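PDB 3K89: malonyl CoA-ACP transacylase, which probably transfers the malonyl group from malonyl-CoA to holo-acyl carrier protein. Local coordinates for residues R32-E37 / L107-G112. Sequence-based numbering, arbitrary orientation.
Sequences RETFAE and LSLHDG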
loop_
_atom_site.group_PDB
_atom_site.type_symbol
_atom_site.label_atom_id
_atom_site.label_comp_id
_atom_site.label_asym_id
_atom_site.label_seq_id
_atom_site.Cartn_x
_atom_site.Cartn_y
_atom_site.Cartn_z
ATOM N N ARG A 32 -8.300 12.433 -14.765
ATOM C CA ARG A 32 -8.068 13.736 -14.140
ATOM C C ARG A 32 -9.273 14.220 -13.321
ATOM O O ARG A 32 -9.112 14.966 -12.348
ATOM C CB ARG A 32 -7.681 14.773 -15.193
ATOM C CG ARG A 32 -6.232 14.630 -15.626
ATOM C CD ARG A 32 -5.914 15.485 -16.820
ATOM N NE ARG A 32 -5.761 16.886 -16.442
ATOM C CZ ARG A 32 -5.344 17.838 -17.271
ATOM N NH1 ARG A 32 -5.046 17.542 -18.527
ATOM N NH2 ARG A 32 -5.224 19.085 -16.841
ATOM N N GLU A 33 -10.475 13.791 -13.704
ATOM C CA GLU A 33 -11.673 14.118 -12.934
ATOM C C GLU A 33 -11.604 13.472 -11.539
ATOM O O GLU A 33 -11.945 14.110 -10.535
ATOM C CB GLU A 33 -12.939 13.687 -13.676
ATOM C CG GLU A 33 -13.201 14.515 -14.914
ATOM C CD GLU A 33 -14.304 13.932 -15.789
ATOM O OE1 GLU A 33 -14.861 12.858 -15.453
ATOM O OE2 GLU A 33 -14.598 14.554 -16.837
ATOM N N THR A 34 -11.155 12.215 -11.496
ATOM C CA THR A 34 -10.974 11.502 -10.230
ATOM C C THR A 34 -9.911 12.174 -9.365
ATOM O O THR A 34 -10.109 12.328 -8.155
ATOM C CB THR A 34 -10.638 10.028 -10.507
ATOM O OG1 THR A 34 -11.782 9.466 -11.152
ATOM C CG2 THR A 34 -10.376 9.260 -9.222
ATOM N N PHE A 35 -8.799 12.577 -9.975
ATOM C CA PHE A 35 -7.766 13.302 -9.221
ATOM C C PHE A 35 -8.302 14.616 -8.662
ATOM O O PHE A 35 -7.993 14.959 -7.532
ATOM C CB PHE A 35 -6.516 13.564 -10.061
ATOM C CG PHE A 35 -5.511 12.445 -10.025
ATOM C CD1 PHE A 35 -5.694 11.308 -10.798
ATOM C CD2 PHE A 35 -4.369 12.548 -9.242
ATOM C CE1 PHE A 35 -4.754 10.260 -10.777
ATOM C CE2 PHE A 35 -3.416 11.515 -9.198
ATOM C CZ PHE A 35 -3.606 10.364 -9.981
ATOM N N ALA A 36 -9.133 15.306 -9.438
ATOM C CA ALA A 36 -9.697 16.575 -8.987
ATOM C C ALA A 36 -10.579 16.364 -7.760
ATOM O O ALA A 36 -10.510 17.129 -6.805
ATOM C CB ALA A 36 -10.464 17.245 -10.117
ATOM N N GLU A 37 -11.367 15.292 -7.777
ATOM C CA GLU A 37 -12.243 14.937 -6.657
ATOM C C GLU A 37 -11.421 14.606 -5.406
ATOM O O GLU A 37 -11.698 15.097 -4.315
ATOM C CB GLU A 37 -13.112 13.752 -7.080
ATOM C CG GLU A 37 -14.126 13.259 -6.048
ATOM C CD GLU A 37 -14.983 12.122 -6.561
ATOM O OE1 GLU A 37 -15.151 12.013 -7.802
ATOM O OE2 GLU A 37 -15.512 11.352 -5.710
ATOM N N LEU A 107 -15.508 4.193 2.153
ATOM C CA LEU A 107 -15.256 5.617 2.272
ATOM C C LEU A 107 -15.470 6.308 0.926
ATOM O O LEU A 107 -15.125 5.751 -0.117
ATOM C CB LEU A 107 -13.803 5.866 2.684
ATOM C CG LEU A 107 -13.432 5.486 4.123
ATOM C CD1 LEU A 107 -11.915 5.619 4.261
ATOM C CD2 LEU A 107 -14.136 6.365 5.141
ATOM N N SER A 108 -15.993 7.529 0.947
ATOM C CA SER A 108 -15.975 8.361 -0.277
ATOM C C SER A 108 -14.532 8.655 -0.684
ATOM O O SER A 108 -13.625 8.626 0.150
ATOM C CB SER A 108 -16.717 9.679 -0.040
ATOM O OG SER A 108 -15.995 10.497 0.878
ATOM N N LEU A 109 -14.327 8.964 -1.967
ATOM C CA LEU A 109 -12.981 9.342 -2.423
ATOM C C LEU A 109 -12.491 10.606 -1.708
ATOM O O LEU A 109 -11.329 10.688 -1.283
ATOM C CB LEU A 109 -12.958 9.504 -3.948
ATOM C CG LEU A 109 -11.663 10.056 -4.559
ATOM C CD1 LEU A 109 -10.450 9.192 -4.229
ATOM C CD2 LEU A 109 -11.885 10.201 -6.070
ATOM N N HIS A 110 -13.387 11.575 -1.547
ATOM C CA HIS A 110 -13.075 12.819 -0.822
ATOM C C HIS A 110 -12.518 12.517 0.585
ATOM O O HIS A 110 -11.447 13.019 0.969
ATOM C CB HIS A 110 -14.353 13.651 -0.682
ATOM C CG HIS A 110 -14.149 14.975 -0.012
ATOM N ND1 HIS A 110 -14.097 15.118 1.362
ATOM C CD2 HIS A 110 -13.998 16.219 -0.525
ATOM C CE1 HIS A 110 -13.916 16.393 1.663
ATOM N NE2 HIS A 110 -13.848 17.080 0.538
ATOM N N ASP A 111 -13.275 11.726 1.340
ATOM C CA ASP A 111 -12.887 11.363 2.711
ATOM C C ASP A 111 -11.621 10.521 2.747
ATOM O O ASP A 111 -10.787 10.705 3.619
ATOM C CB ASP A 111 -14.006 10.617 3.417
ATOM C CG ASP A 111 -15.136 11.525 3.858
ATOM O OD1 ASP A 111 -14.997 12.769 3.792
ATOM O OD2 ASP A 111 -16.151 10.978 4.304
ATOM N N GLY A 112 -11.485 9.580 1.812
ATOM C CA GLY A 112 -10.286 8.757 1.759
ATOM C C GLY A 112 -9.043 9.592 1.543
ATOM O O GLY A 112 -8.015 9.392 2.233
HETATM O O HOH W 1 -15.873 11.755 -3.028
#
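E37 OE2 accepts a hydrogen bond of 2.7 Å from water 1, which in turn takes the backbone N-H of H110, 2.9 Å from H110 N to the water oxygen. The carboxylate of helix 30-42 is thus linked through water to the first turn of helix 109-126, a helix-to-helix contact within the acyl transferase domain of this FabD-family protein. That first turn is N-capped by S108, whose OG receives D111 N at 3.0 Å with an N-H...O angle of 160°. The cap takes D111 N while the water takes the neighbouring H110 N, and the negative carboxylate beside a helix N-terminus is probably favoured by the helix dipole. The other oxygen, E37 OE1, forms a salt bridge with R77 of helix 61-81. E37 reaches across because its chain is fully extended, with CG anti to the backbone N (chi1 -178°). L109 CB lies beside the carboxylate, 3.6 Å from E37 OE2, and L109 CD2 makes a carbon-to-carbon contact of 3.8 Å with E37 CG. L109 also packs on L69 and R77 of helix 61-81, so that a third helix borders the contact. T34 meets L109 at about a right angle, while its OG1 is hydrogen-bonded to Q30 NE2. The same L109 methyl, CD2, sits 3.6 Å from T34 CG2 and 3.5 Å from T34 O.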